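Long-range contact in deoxyhypusine hydroxylase (Homo sapiens, PDB 4D50), which hydroxylates the deoxyhypusine side chain of translation initiation factor eIF5A at a diiron centre, the second step of hypusine formation: residues 56-68 / 88-102. Numbering follows the deposited sequence.
Sequences SALLKHELAYCLG and QEPMVRHEAGEALGA. With FE (Fe (III) ion), chain C; FE (Fe (III) ion), chain D; PER (peroxide ion), chain E.
The methyl CE of Met-91 sits over one face of the His-61 imidazole, 3.5 Å from the ring centroid and 10° off its normal, a CH-pi contact. Beyond CG the methionine chain is extended (chi2 180°, chi3 -173°), which carries this methyl across the ring. In the ring plane, His-61 ND1 donates to Leu-58 O at 2.7 Å, fixing the ring's rotation while NE2 binds one iron at 2.3 Å. Glu-95 approaches the ring edge, its OE1 3.3 Å from His-61 CD2; the same oxygen and His-94 NE2 ligate the second iron, and peroxide bridges the two metals. The HEAT-like helices 57-68 and 90-102, from consecutive repeats, run almost parallel, 8.0 Å apart at their closest, and each supplies ligands to the diiron site; His-212, His-245, Glu-246 and waters complete it. Toward their C-terminal ends small residues bring the backbones together, with Ala-99 CB 3.5 Å from Gly-68 CA. At the other end Lys-60 NZ makes a salt bridge to Glu-89, its hydrogen bond using the syn lone pair of OE1 (3.2 Å), and a water joins NZ to OE2. With Glu-89 cut back to an alanine, the Lys-60 ammonium is likely to lose its carboxylate mate.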
loop_
_atom_site.group_PDB
_atom_site.type_symbol
_atom_site.label_atom_id
_atom_site.label_comp_id
_atom_site.label_asym_id
_atom_site.label_seq_id
_atom_site.Cartn_x
_atom_site.Cartn_y
_atom_site.Cartn_z
ATOM N N SER A 56 9.897 -12.585 -4.662
ATOM C CA SER A 56 9.721 -11.164 -4.871
ATOM C C SER A 56 9.114 -10.487 -3.655
ATOM O O SER A 56 7.966 -10.690 -3.394
ATOM C CB SER A 56 8.829 -10.927 -6.067
ATOM O OG SER A 56 8.352 -9.555 -6.221
ATOM N N ALA A 57 9.874 -9.595 -3.043
ATOM C CA ALA A 57 9.350 -8.784 -1.857
ATOM C C ALA A 57 8.213 -7.880 -2.325
ATOM O O ALA A 57 7.203 -7.693 -1.590
ATOM C CB ALA A 57 10.445 -7.907 -1.255
ATOM N N LEU A 58 8.350 -7.294 -3.512
ATOM C CA LEU A 58 7.284 -6.489 -4.162
ATOM C C LEU A 58 5.978 -7.296 -4.250
ATOM O O LEU A 58 4.922 -6.869 -3.735
ATOM C CB LEU A 58 7.659 -6.009 -5.557
ATOM C CG LEU A 58 6.562 -5.163 -6.186
ATOM C CD1 LEU A 58 6.386 -3.835 -5.456
ATOM C CD2 LEU A 58 6.852 -4.829 -7.648
ATOM N N LEU A 59 6.064 -8.493 -4.809
ATOM C CA LEU A 59 4.834 -9.276 -4.924
ATOM C C LEU A 59 4.294 -9.613 -3.536
ATOM O O LEU A 59 3.133 -9.420 -3.260
ATOM C CB LEU A 59 5.065 -10.535 -5.770
ATOM C CG LEU A 59 3.795 -11.360 -5.972
ATOM C CD1 LEU A 59 2.671 -10.678 -6.712
ATOM C CD2 LEU A 59 4.228 -12.661 -6.725
ATOM N N LYS A 60 5.154 -10.078 -2.623
ATOM C CA LYS A 60 4.682 -10.533 -1.312
ATOM C C LYS A 60 3.987 -9.444 -0.483
ATOM O O LYS A 60 2.983 -9.687 0.174
ATOM C CB LYS A 60 5.815 -11.111 -0.500
ATOM C CG LYS A 60 6.284 -12.491 -0.943
ATOM C CD LYS A 60 7.287 -13.085 0.051
ATOM C CE LYS A 60 8.615 -12.388 -0.013
ATOM N NZ LYS A 60 9.690 -13.060 0.748
ATOM N N HIS A 61 4.501 -8.251 -0.557
ATOM C CA HIS A 61 3.899 -7.134 0.160
ATOM C C HIS A 61 2.574 -6.713 -0.472
ATOM O O HIS A 61 1.639 -6.331 0.260
ATOM C CB HIS A 61 4.921 -6.024 0.362
ATOM C CG HIS A 61 4.698 -4.822 -0.502
ATOM N ND1 HIS A 61 4.759 -4.866 -1.874
ATOM C CD2 HIS A 61 4.354 -3.555 -0.159
ATOM C CE1 HIS A 61 4.543 -3.633 -2.344
ATOM N NE2 HIS A 61 4.254 -2.835 -1.316
ATOM N N GLU A 62 2.415 -6.899 -1.784
ATOM C CA GLU A 62 1.102 -6.635 -2.455
ATOM C C GLU A 62 0.036 -7.696 -1.992
ATOM O O GLU A 62 -1.173 -7.420 -1.844
ATOM C CB GLU A 62 1.281 -6.672 -3.941
ATOM C CG GLU A 62 0.510 -5.648 -4.753
ATOM C CD GLU A 62 1.113 -4.260 -4.614
ATOM O OE1 GLU A 62 2.332 -4.082 -4.806
ATOM O OE2 GLU A 62 0.358 -3.381 -4.173
ATOM N N LEU A 63 0.516 -8.902 -1.801
ATOM C CA LEU A 63 -0.362 -9.950 -1.278
ATOM C C LEU A 63 -0.927 -9.472 0.003
ATOM O O LEU A 63 -2.125 -9.654 0.302
ATOM C CB LEU A 63 0.355 -11.259 -1.039
ATOM C CG LEU A 63 1.172 -11.861 -2.190
ATOM C CD1 LEU A 63 1.925 -13.051 -1.676
ATOM C CD2 LEU A 63 0.260 -12.264 -3.297
ATOM N N ALA A 64 -0.031 -9.034 0.877
ATOM C CA ALA A 64 -0.516 -8.609 2.218
ATOM C C ALA A 64 -1.426 -7.394 2.086
ATOM O O ALA A 64 -2.463 -7.336 2.782
ATOM C CB ALA A 64 0.645 -8.258 3.165
ATOM N N TYR A 65 -1.085 -6.424 1.256
ATOM C CA TYR A 65 -1.951 -5.280 1.054
ATOM C C TYR A 65 -3.365 -5.663 0.623
ATOM O O TYR A 65 -4.361 -5.237 1.185
ATOM C CB TYR A 65 -1.352 -4.354 0.001
ATOM C CG TYR A 65 -2.185 -3.177 -0.406
ATOM C CD1 TYR A 65 -2.343 -2.075 0.424
ATOM C CD2 TYR A 65 -2.953 -3.229 -1.575
ATOM C CE1 TYR A 65 -3.151 -0.987 0.039
ATOM C CE2 TYR A 65 -3.706 -2.155 -1.988
ATOM C CZ TYR A 65 -3.875 -1.079 -1.146
ATOM O OH TYR A 65 -4.608 -0.051 -1.597
ATOM N N CYS A 66 -3.430 -6.587 -0.306
ATOM C CA CYS A 66 -4.699 -7.093 -0.837
ATOM C C CYS A 66 -5.515 -7.758 0.255
ATOM O O CYS A 66 -6.705 -7.496 0.331
ATOM C CB CYS A 66 -4.550 -8.033 -2.046
ATOM S SG CYS A 66 -4.096 -7.119 -3.532
ATOM N N LEU A 67 -4.880 -8.580 1.122
ATOM C CA LEU A 67 -5.656 -9.261 2.177
ATOM C C LEU A 67 -6.209 -8.234 3.137
ATOM O O LEU A 67 -7.261 -8.428 3.770
ATOM C CB LEU A 67 -4.762 -10.272 2.938
ATOM C CG LEU A 67 -4.346 -11.510 2.079
ATOM C CD1 LEU A 67 -3.401 -12.376 2.854
ATOM C CD2 LEU A 67 -5.554 -12.323 1.586
ATOM N N GLY A 68 -5.454 -7.176 3.344
ATOM C CA GLY A 68 -5.934 -6.096 4.191
ATOM C C GLY A 68 -7.205 -5.481 3.617
ATOM O O GLY A 68 -8.178 -5.233 4.354
ATOM N N GLN A 88 11.062 -12.405 6.689
ATOM C CA GLN A 88 10.404 -11.576 5.651
ATOM C C GLN A 88 11.020 -10.172 5.624
ATOM O O GLN A 88 11.339 -9.654 6.676
ATOM C CB GLN A 88 8.880 -11.475 5.888
ATOM C CG GLN A 88 8.091 -12.748 5.746
ATOM C CD GLN A 88 7.870 -13.205 4.323
ATOM O OE1 GLN A 88 7.216 -14.198 4.097
ATOM N NE2 GLN A 88 8.392 -12.488 3.378
ATOM N N GLU A 89 11.136 -9.521 4.450
ATOM C CA GLU A 89 11.670 -8.141 4.372
ATOM C C GLU A 89 10.794 -7.231 5.226
ATOM O O GLU A 89 9.614 -7.506 5.307
ATOM C CB GLU A 89 11.643 -7.616 2.936
ATOM C CG GLU A 89 12.470 -8.437 1.905
ATOM C CD GLU A 89 11.942 -9.858 1.554
ATOM O OE1 GLU A 89 10.782 -10.327 1.886
ATOM O OE2 GLU A 89 12.726 -10.561 0.876
ATOM N N PRO A 90 11.346 -6.126 5.763
ATOM C CA PRO A 90 10.574 -5.092 6.494
ATOM C C PRO A 90 9.267 -4.617 5.780
ATOM O O PRO A 90 8.219 -4.424 6.405
ATOM C CB PRO A 90 11.568 -3.920 6.581
ATOM C CG PRO A 90 12.917 -4.552 6.560
ATOM C CD PRO A 90 12.788 -5.773 5.696
ATOM N N MET A 91 9.396 -4.376 4.497
ATOM C CA MET A 91 8.300 -3.920 3.649
ATOM C C MET A 91 7.142 -4.935 3.673
ATOM O O MET A 91 5.954 -4.556 3.640
ATOM C CB MET A 91 8.881 -3.737 2.247
ATOM C CG MET A 91 7.985 -3.718 1.056
ATOM S SD MET A 91 9.128 -3.479 -0.333
ATOM C CE MET A 91 7.913 -3.260 -1.614
ATOM N N VAL A 92 7.496 -6.211 3.736
ATOM C CA VAL A 92 6.520 -7.244 3.720
ATOM C C VAL A 92 5.853 -7.316 5.124
ATOM O O VAL A 92 4.624 -7.425 5.242
ATOM C CB VAL A 92 7.136 -8.587 3.301
ATOM C CG1 VAL A 92 6.144 -9.667 3.482
ATOM C CG2 VAL A 92 7.520 -8.529 1.804
ATOM N N ARG A 93 6.668 -7.266 6.175
ATOM C CA ARG A 93 6.155 -7.385 7.528
ATOM C C ARG A 93 5.322 -6.167 7.842
ATOM O O ARG A 93 4.263 -6.297 8.487
ATOM C CB ARG A 93 7.318 -7.588 8.570
ATOM C CG ARG A 93 8.119 -8.902 8.341
ATOM C CD ARG A 93 9.276 -9.048 9.347
ATOM N NE ARG A 93 8.686 -9.022 10.683
ATOM C CZ ARG A 93 9.116 -8.392 11.765
ATOM N NH1 ARG A 93 10.261 -7.726 11.793
ATOM N NH2 ARG A 93 8.364 -8.438 12.864
ATOM N N HIS A 94 5.776 -4.991 7.408
ATOM C CA HIS A 94 5.008 -3.748 7.613
ATOM C C HIS A 94 3.642 -3.925 6.977
ATOM O O HIS A 94 2.569 -3.660 7.637
ATOM C CB HIS A 94 5.714 -2.486 7.069
ATOM C CG HIS A 94 4.867 -1.682 6.163
ATOM N ND1 HIS A 94 3.822 -0.895 6.602
ATOM C CD2 HIS A 94 4.906 -1.565 4.825
ATOM C CE1 HIS A 94 3.230 -0.361 5.550
ATOM N NE2 HIS A 94 3.881 -0.741 4.465
ATOM N N GLU A 95 3.628 -4.402 5.748
ATOM C CA GLU A 95 2.376 -4.489 5.007
ATOM C C GLU A 95 1.383 -5.442 5.699
ATOM O O GLU A 95 0.177 -5.223 5.693
ATOM C CB GLU A 95 2.570 -4.875 3.515
ATOM C CG GLU A 95 1.529 -4.306 2.607
ATOM C CD GLU A 95 1.564 -2.794 2.511
ATOM O OE1 GLU A 95 2.655 -2.162 2.266
ATOM O OE2 GLU A 95 0.502 -2.150 2.790
ATOM N N ALA A 96 1.910 -6.516 6.244
ATOM C CA ALA A 96 1.045 -7.527 6.971
ATOM C C ALA A 96 0.493 -6.822 8.259
ATOM O O ALA A 96 -0.695 -7.040 8.566
ATOM C CB ALA A 96 1.824 -8.808 7.351
ATOM N N GLY A 97 1.303 -6.058 9.016
ATOM C CA GLY A 97 0.766 -5.350 10.162
ATOM C C GLY A 97 -0.306 -4.348 9.815
ATOM O O GLY A 97 -1.349 -4.270 10.454
ATOM N N GLU A 98 -0.023 -3.532 8.820
ATOM C CA GLU A 98 -1.075 -2.625 8.298
ATOM C C GLU A 98 -2.369 -3.350 7.890
ATOM O O GLU A 98 -3.450 -2.872 8.161
ATOM C CB GLU A 98 -0.578 -1.779 7.093
ATOM C CG GLU A 98 -1.636 -0.791 6.607
ATOM C CD GLU A 98 -1.167 0.142 5.510
ATOM O OE1 GLU A 98 0.000 0.583 5.553
ATOM O OE2 GLU A 98 -2.038 0.504 4.687
ATOM N N ALA A 99 -2.238 -4.527 7.238
ATOM C CA ALA A 99 -3.344 -5.275 6.783
ATOM C C ALA A 99 -4.187 -5.734 7.949
ATOM O O ALA A 99 -5.365 -5.773 7.824
ATOM C CB ALA A 99 -2.905 -6.431 5.898
ATOM N N LEU A 100 -3.542 -6.156 9.061
ATOM C CA LEU A 100 -4.251 -6.510 10.268
ATOM C C LEU A 100 -5.102 -5.330 10.774
ATOM O O LEU A 100 -6.259 -5.562 11.082
ATOM C CB LEU A 100 -3.271 -7.080 11.352
ATOM C CG LEU A 100 -2.712 -8.474 10.994
ATOM C CD1 LEU A 100 -1.538 -8.829 11.902
ATOM C CD2 LEU A 100 -3.822 -9.583 11.058
ATOM N N GLY A 101 -4.550 -4.121 10.691
ATOM C CA GLY A 101 -5.290 -2.901 10.992
ATOM C C GLY A 101 -6.463 -2.641 10.070
ATOM O O GLY A 101 -7.529 -2.166 10.537
ATOM N N ALA A 102 -6.311 -3.034 8.793
ATOM C CA ALA A 102 -7.294 -2.698 7.781
ATOM C C ALA A 102 -8.463 -3.546 7.911
ATOM O O ALA A 102 -9.574 -3.100 7.682
ATOM C CB ALA A 102 -6.668 -2.768 6.408
HETATM FE FE FE C . 3.482 -0.275 2.313
HETATM FE FE FE D . 4.497 -0.515 -1.304
HETATM O O1 PER E . 5.342 -0.958 1.297
HETATM O O2 PER E . 6.159 -0.418 0.105
HETATM O O HOH W 1 12.081 -12.606 -0.647
HETATM O O HOH W 2 1.552 0.575 2.859
HETATM O O HOH W 3 2.782 -0.109 0.296
HETATM O O HOH W 4 2.862 -0.420 -2.712
#